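Cytochrome P450 CYP260B1 (Sorangium cellulosum, PDB 5HIW) is a bacterial cytochrome P450, a largely helical haem protein that holds protoporphyrin IX with its iron in a pocket inside the fold. Local coordinates at residues P15-A23 / S302-E310; S137-E145 / M180-A188. All blocks are in the same frame, centred on the assembly; numbering follows the deposited sequence.

Contact 1: P15-A23 / S302-E310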
# COMPACT_ATOMS: atom_id res chain seq x y z
N PRO A 15 -18.37 -4.51 -2.21
CA PRO A 15 -17.12 -3.94 -1.74
C PRO A 15 -17.16 -3.19 -0.41
O PRO A 15 -16.10 -3.08 0.26
CB PRO A 15 -16.67 -3.08 -2.89
CG PRO A 15 -17.86 -2.87 -3.74
CD PRO A 15 -18.66 -4.10 -3.59
N SER A 16 -18.32 -2.72 0.02
CA SER A 16 -18.40 -1.95 1.23
C SER A 16 -18.89 -2.79 2.44
O SER A 16 -18.89 -2.30 3.57
CB SER A 16 -19.28 -0.70 1.00
OG SER A 16 -20.63 -1.17 0.97
N ALA A 17 -19.16 -4.09 2.24
CA ALA A 17 -19.79 -4.88 3.33
C ALA A 17 -18.81 -5.09 4.47
O ALA A 17 -19.21 -5.12 5.65
CB ALA A 17 -20.30 -6.23 2.84
N PHE A 18 -17.54 -5.23 4.13
CA PHE A 18 -16.55 -5.47 5.17
C PHE A 18 -16.38 -4.27 6.06
O PHE A 18 -16.33 -4.40 7.26
CB PHE A 18 -15.23 -5.86 4.57
CG PHE A 18 -14.16 -6.19 5.59
CD1 PHE A 18 -14.36 -7.18 6.53
CD2 PHE A 18 -12.92 -5.60 5.53
CE1 PHE A 18 -13.41 -7.51 7.43
CE2 PHE A 18 -11.94 -5.96 6.42
CZ PHE A 18 -12.18 -6.91 7.39
N GLY A 19 -16.34 -3.07 5.50
CA GLY A 19 -16.14 -1.90 6.37
C GLY A 19 -17.37 -1.68 7.23
O GLY A 19 -17.27 -1.31 8.40
N ILE A 20 -18.51 -1.95 6.65
CA ILE A 20 -19.79 -1.88 7.43
C ILE A 20 -19.75 -2.85 8.63
O ILE A 20 -20.11 -2.48 9.79
CB ILE A 20 -20.98 -2.20 6.53
CG1 ILE A 20 -21.23 -1.02 5.55
CG2 ILE A 20 -22.26 -2.42 7.42
CD1 ILE A 20 -22.27 -1.22 4.45
N HIS A 21 -19.34 -4.06 8.34
CA HIS A 21 -19.18 -5.17 9.31
C HIS A 21 -18.22 -4.82 10.42
O HIS A 21 -18.55 -4.99 11.60
CB HIS A 21 -18.68 -6.38 8.51
CG HIS A 21 -18.46 -7.64 9.27
ND1 HIS A 21 -17.22 -8.27 9.32
CD2 HIS A 21 -19.34 -8.46 9.90
CE1 HIS A 21 -17.35 -9.39 10.01
NE2 HIS A 21 -18.61 -9.52 10.38
N LEU A 22 -17.06 -4.26 10.08
CA LEU A 22 -16.17 -3.81 11.11
C LEU A 22 -16.67 -2.67 11.95
O LEU A 22 -16.44 -2.65 13.17
CB LEU A 22 -14.79 -3.40 10.55
CG LEU A 22 -14.02 -4.56 9.91
CD1 LEU A 22 -12.69 -3.99 9.44
CD2 LEU A 22 -13.76 -5.74 10.85
N ALA A 23 -17.28 -1.67 11.32
CA ALA A 23 -17.76 -0.56 12.12
C ALA A 23 -18.92 -1.03 13.08
O ALA A 23 -18.96 -0.56 14.21
CB ALA A 23 -18.26 0.55 11.22
N SER A 302 -6.92 -2.02 13.06
CA SER A 302 -7.72 -1.88 11.89
C SER A 302 -7.55 -0.47 11.29
O SER A 302 -7.75 0.54 11.96
CB SER A 302 -9.20 -2.05 12.15
OG SER A 302 -9.95 -1.85 10.94
N LEU A 303 -7.16 -0.43 10.04
CA LEU A 303 -7.05 0.83 9.31
C LEU A 303 -8.30 1.08 8.49
O LEU A 303 -8.35 2.02 7.74
CB LEU A 303 -5.79 0.83 8.47
CG LEU A 303 -4.48 0.65 9.22
CD1 LEU A 303 -3.25 0.59 8.30
CD2 LEU A 303 -4.18 1.67 10.28
N ILE A 304 -9.34 0.21 8.62
CA ILE A 304 -10.59 0.36 7.90
C ILE A 304 -11.79 0.83 8.75
O ILE A 304 -12.65 1.53 8.24
CB ILE A 304 -10.94 -0.97 7.13
CG1 ILE A 304 -9.97 -1.16 5.91
CG2 ILE A 304 -12.37 -1.06 6.62
CD1 ILE A 304 -9.87 -2.54 5.27
N ALA A 305 -11.90 0.35 9.98
CA ALA A 305 -13.14 0.60 10.72
C ALA A 305 -13.48 2.11 10.82
O ALA A 305 -14.60 2.49 10.61
CB ALA A 305 -13.02 0.02 12.07
N ARG A 306 -12.49 2.92 11.08
CA ARG A 306 -12.66 4.44 11.10
C ARG A 306 -13.34 4.92 9.87
O ARG A 306 -14.18 5.82 9.94
CB ARG A 306 -11.33 5.16 11.29
CG ARG A 306 -11.43 6.64 11.58
CD ARG A 306 -10.11 7.28 11.97
NE ARG A 306 -10.41 8.48 12.75
CZ ARG A 306 -10.69 9.69 12.24
NH1 ARG A 306 -10.71 9.93 10.94
NH2 ARG A 306 -11.01 10.68 13.06
N HIS A 307 -13.00 4.38 8.68
CA HIS A 307 -13.55 4.88 7.46
C HIS A 307 -15.06 4.72 7.37
O HIS A 307 -15.71 5.38 6.56
CB HIS A 307 -12.88 4.20 6.27
CG HIS A 307 -11.39 4.45 6.21
ND1 HIS A 307 -10.55 3.71 5.41
CD2 HIS A 307 -10.60 5.33 6.88
CE1 HIS A 307 -9.32 4.16 5.56
NE2 HIS A 307 -9.33 5.15 6.43
N TYR A 308 -15.59 3.72 8.07
CA TYR A 308 -17.04 3.41 8.11
C TYR A 308 -17.76 3.90 9.43
O TYR A 308 -18.88 3.52 9.67
CB TYR A 308 -17.21 1.90 7.84
CG TYR A 308 -17.19 1.64 6.37
CD1 TYR A 308 -15.99 1.70 5.64
CD2 TYR A 308 -18.33 1.44 5.68
CE1 TYR A 308 -15.96 1.50 4.27
CE2 TYR A 308 -18.33 1.31 4.31
CZ TYR A 308 -17.11 1.32 3.61
OH TYR A 308 -17.14 1.13 2.25
N ASP A 309 -17.12 4.74 10.25
CA ASP A 309 -17.77 5.33 11.48
C ASP A 309 -18.56 6.57 11.04
O ASP A 309 -17.97 7.55 10.71
CB ASP A 309 -16.67 5.65 12.48
CG ASP A 309 -17.15 6.28 13.74
OD1 ASP A 309 -18.31 6.79 13.79
OD2 ASP A 309 -16.30 6.31 14.66
N GLU A 310 -19.89 6.45 10.96
CA GLU A 310 -20.84 7.56 10.58
C GLU A 310 -20.66 8.85 11.35
O GLU A 310 -21.02 9.89 10.88
CB GLU A 310 -22.31 7.09 10.81
CG GLU A 310 -22.45 6.38 12.17
CD GLU A 310 -23.79 6.54 12.85
OE1 GLU A 310 -24.79 6.11 12.25
OE2 GLU A 310 -23.81 7.06 14.01

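Contact 2: S137-E145 / M180-A188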
# COMPACT_ATOMS: atom_id res chain seq x y z
N SER A 137 11.21 -1.05 -11.89
CA SER A 137 12.48 -1.25 -12.63
C SER A 137 12.98 0.07 -13.21
O SER A 137 14.16 0.35 -13.10
CB SER A 137 12.35 -2.32 -13.73
OG SER A 137 12.32 -3.58 -13.04
N ALA A 138 12.09 0.86 -13.76
CA ALA A 138 12.49 2.16 -14.36
C ALA A 138 12.99 3.16 -13.36
O ALA A 138 13.96 3.88 -13.64
CB ALA A 138 11.40 2.74 -15.13
N LEU A 139 12.31 3.26 -12.22
CA LEU A 139 12.80 4.11 -11.12
C LEU A 139 14.18 3.74 -10.64
O LEU A 139 14.93 4.63 -10.25
CB LEU A 139 11.90 4.12 -9.90
CG LEU A 139 10.56 4.85 -10.05
CD1 LEU A 139 9.69 4.65 -8.80
CD2 LEU A 139 10.70 6.35 -10.26
N PHE A 140 14.50 2.44 -10.57
CA PHE A 140 15.69 2.04 -9.93
C PHE A 140 16.81 1.50 -10.85
O PHE A 140 17.81 0.98 -10.33
CB PHE A 140 15.41 1.10 -8.76
CG PHE A 140 14.47 1.67 -7.70
CD1 PHE A 140 14.85 2.79 -6.93
CD2 PHE A 140 13.21 1.12 -7.47
CE1 PHE A 140 13.99 3.31 -5.96
CE2 PHE A 140 12.34 1.64 -6.55
CZ PHE A 140 12.74 2.73 -5.75
N GLY A 141 16.66 1.70 -12.15
CA GLY A 141 17.72 1.43 -13.15
C GLY A 141 17.86 -0.07 -13.34
O GLY A 141 18.90 -0.53 -13.77
N LEU A 142 16.83 -0.84 -13.01
CA LEU A 142 16.87 -2.29 -13.25
C LEU A 142 16.54 -2.56 -14.67
O LEU A 142 15.64 -2.01 -15.25
CB LEU A 142 15.98 -3.07 -12.29
CG LEU A 142 16.33 -3.03 -10.83
CD1 LEU A 142 15.14 -3.41 -9.91
CD2 LEU A 142 17.50 -3.95 -10.53
N PRO A 143 17.19 -3.55 -15.25
CA PRO A 143 17.04 -3.83 -16.68
C PRO A 143 15.69 -4.35 -17.04
O PRO A 143 15.20 -5.20 -16.33
CB PRO A 143 18.11 -4.94 -16.95
CG PRO A 143 18.80 -5.17 -15.65
CD PRO A 143 18.16 -4.36 -14.55
N GLU A 144 15.14 -3.92 -18.16
CA GLU A 144 13.91 -4.39 -18.65
C GLU A 144 13.91 -5.91 -18.84
O GLU A 144 12.90 -6.54 -18.57
CB GLU A 144 13.51 -3.73 -19.96
CG GLU A 144 12.29 -4.43 -20.55
CD GLU A 144 11.23 -3.56 -21.17
OE1 GLU A 144 11.21 -2.33 -20.91
OE2 GLU A 144 10.44 -4.16 -21.93
N GLU A 145 15.02 -6.50 -19.24
CA GLU A 145 14.99 -7.96 -19.55
C GLU A 145 14.89 -8.79 -18.27
O GLU A 145 14.64 -10.01 -18.34
CB GLU A 145 16.22 -8.37 -20.39
CG GLU A 145 17.50 -8.39 -19.64
CD GLU A 145 18.24 -7.07 -19.61
OE1 GLU A 145 17.67 -5.95 -20.01
OE2 GLU A 145 19.41 -7.19 -19.13
N MET A 180 18.86 -9.55 -5.44
CA MET A 180 18.43 -8.19 -5.76
C MET A 180 19.55 -7.22 -5.34
O MET A 180 19.86 -6.28 -6.05
CB MET A 180 17.16 -7.84 -5.00
CG MET A 180 15.90 -8.47 -5.58
SD MET A 180 15.34 -7.78 -7.13
CE MET A 180 16.18 -6.17 -7.01
N GLU A 181 20.09 -7.48 -4.16
CA GLU A 181 21.20 -6.67 -3.61
C GLU A 181 22.38 -6.60 -4.58
O GLU A 181 22.91 -5.53 -4.87
CB GLU A 181 21.60 -7.24 -2.24
CG GLU A 181 21.91 -6.21 -1.17
CD GLU A 181 22.45 -6.87 0.10
OE1 GLU A 181 23.23 -7.85 -0.02
OE2 GLU A 181 22.12 -6.39 1.20
N ALA A 182 22.70 -7.73 -5.20
CA ALA A 182 23.80 -7.76 -6.15
C ALA A 182 23.52 -6.97 -7.42
O ALA A 182 24.40 -6.28 -7.93
CB ALA A 182 24.13 -9.20 -6.48
N GLN A 183 22.30 -7.05 -7.95
CA GLN A 183 21.94 -6.21 -9.06
C GLN A 183 22.02 -4.71 -8.67
O GLN A 183 22.42 -3.86 -9.45
CB GLN A 183 20.49 -6.46 -9.53
CG GLN A 183 20.31 -7.77 -10.22
CD GLN A 183 18.87 -7.98 -10.61
OE1 GLN A 183 18.37 -7.34 -11.53
NE2 GLN A 183 18.27 -8.98 -10.01
N LEU A 184 21.54 -4.44 -7.50
CA LEU A 184 21.39 -3.01 -7.04
C LEU A 184 22.76 -2.43 -6.60
O LEU A 184 23.03 -1.27 -6.83
CB LEU A 184 20.44 -2.98 -5.90
CG LEU A 184 18.96 -3.08 -6.29
CD1 LEU A 184 18.22 -3.24 -5.01
CD2 LEU A 184 18.48 -1.88 -7.07
N ARG A 185 23.61 -3.26 -5.99
CA ARG A 185 25.02 -2.88 -5.78
C ARG A 185 25.70 -2.53 -7.05
O ARG A 185 26.39 -1.54 -7.11
CB ARG A 185 25.83 -4.02 -5.19
CG ARG A 185 26.07 -3.84 -3.74
CD ARG A 185 26.74 -5.05 -3.13
NE ARG A 185 26.67 -4.85 -1.69
CZ ARG A 185 25.92 -5.56 -0.85
NH1 ARG A 185 25.19 -6.59 -1.29
NH2 ARG A 185 25.94 -5.26 0.44
N GLU A 186 25.56 -3.36 -8.05
CA GLU A 186 26.22 -3.10 -9.31
C GLU A 186 25.78 -1.77 -9.91
O GLU A 186 26.58 -0.99 -10.42
CB GLU A 186 25.92 -4.21 -10.27
CG GLU A 186 26.32 -3.91 -11.69
CD GLU A 186 26.12 -5.14 -12.54
OE1 GLU A 186 25.21 -5.91 -12.19
OE2 GLU A 186 26.87 -5.35 -13.51
N ILE A 187 24.46 -1.53 -9.86
CA ILE A 187 23.92 -0.27 -10.33
C ILE A 187 24.43 0.89 -9.44
O ILE A 187 24.81 1.94 -9.95
CB ILE A 187 22.36 -0.33 -10.35
CG1 ILE A 187 21.90 -1.33 -11.39
CG2 ILE A 187 21.77 1.03 -10.73
CD1 ILE A 187 20.51 -1.91 -11.09
N ALA A 188 24.36 0.74 -8.13
CA ALA A 188 24.78 1.81 -7.20
C ALA A 188 26.30 2.18 -7.34
O ALA A 188 26.73 3.39 -7.25
CB ALA A 188 24.50 1.43 -5.80

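Contact 1: P15-A23 / S302-E310
Tyr308, in the loop that follows strand 298-302 of the mixed sheet, lays its ring against the first turn of helix 17-28, the first helix of this cytochrome P450. Gly19 presents bare backbone to one face of the phenol: its CA stands 3.8 Å from the centroid of the Tyr308 ring and 18° off the ring normal, a CH-pi contact. With no side chain between them, the Gly19 backbone lies directly against the ring, its carbonyl carbon also over the face. At the CD2 side of the ring, Ile20 CG1 lies 3.8 Å from Tyr308 CD2, the two side chains crossing at a slant. The hydroxyl end runs past Ser16 and is hydrogen-bonded to Trp271 O, at the end of helix 261-271, which fixes the far end of the ring. On the next turn Ala23 CB packs on Tyr308 CB. Leu22 points into the loop and places CB 4.1 Å from Ala305 CB, while its CD1 reaches Ile304 CG2. Phe18, its CG trans to N (chi1 -178°), carries its ring alongside Leu22, whose CD1 lies over one ring face; Ile304 CD1 comes to the ring edge, at about a right angle between the side chains. The loop holds its own shape: Ser302 OG accepts from Ile304 N in an ST turn and from Ala305 N at 3.1 Å, with an N-H...O angle of 159°.

Contact 2: S137-E145 / M180-A188
Leu142 reaches across to helix 167-191 with both of its methyls. CD2 does most of the touching: it lies 3.7 Å from Ile187 CD1 and 4.1 Å from Leu184 CD2, and it also rests against Gln183 OE1. CD1 takes the other direction and meets Met180 CE at 4.1 Å. Leu142 crosses Met180, Gln183 and Ile187 at about right angles, its branched tip set among four side chains spread over two turns. Met180 gets its methyl there through a bent chain, folded at chi2 (-72°) and again at the sulfur. Beside Leu142, the Ile187 side chain lies against the backbone, with CD1 3.4 Å from Gly141 O and CG2 near Phe140 O.

Farther out, the amide of Gln183 is positioned by Asn150 of helix 147-162, whose OD1 bonds to NE2; the same helix backs Met180 through Leu153 and Met157. Leu200 of helix 199-209 touches both Leu184 and Ile187, and Val222 of helix 218-229 adjoins Leu184. Phe140 turns its ring away from this interface toward those last two helices. Leu142 is placed by the way the chain leaves the helix: Gly141 turns with positive phi (73°), and Leu142 N bonds back to Ser137 O at 2.9 Å. Just past this glycine, apolar packing of Leu142 joins helices 130-140 and 167-191 within the largely alpha-helical part of the cytochrome P450 fold.

How the contacts relate
Contact 1 and contact 2 lie on opposite sides of the chain's centre, their own centres 39 Å apart and their nearest atoms about 21 Å apart. They share no helix or strand. Along the chain, contact 2 is nested within the long loop closed by contact 1: 15-23 comes first, then 137-145 and 180-188, and finally 302-310. Contact 1 joins the N-terminal helix to the loop leaving the mixed sheet, whereas contact 2 sets the exit of helix 130-140 against helix 167-191 in the helix-rich part. The haem lies between these regions: Leu303, within 302-310, touches it, and the Phe140 side chain of contact 2 comes within about 6 Å.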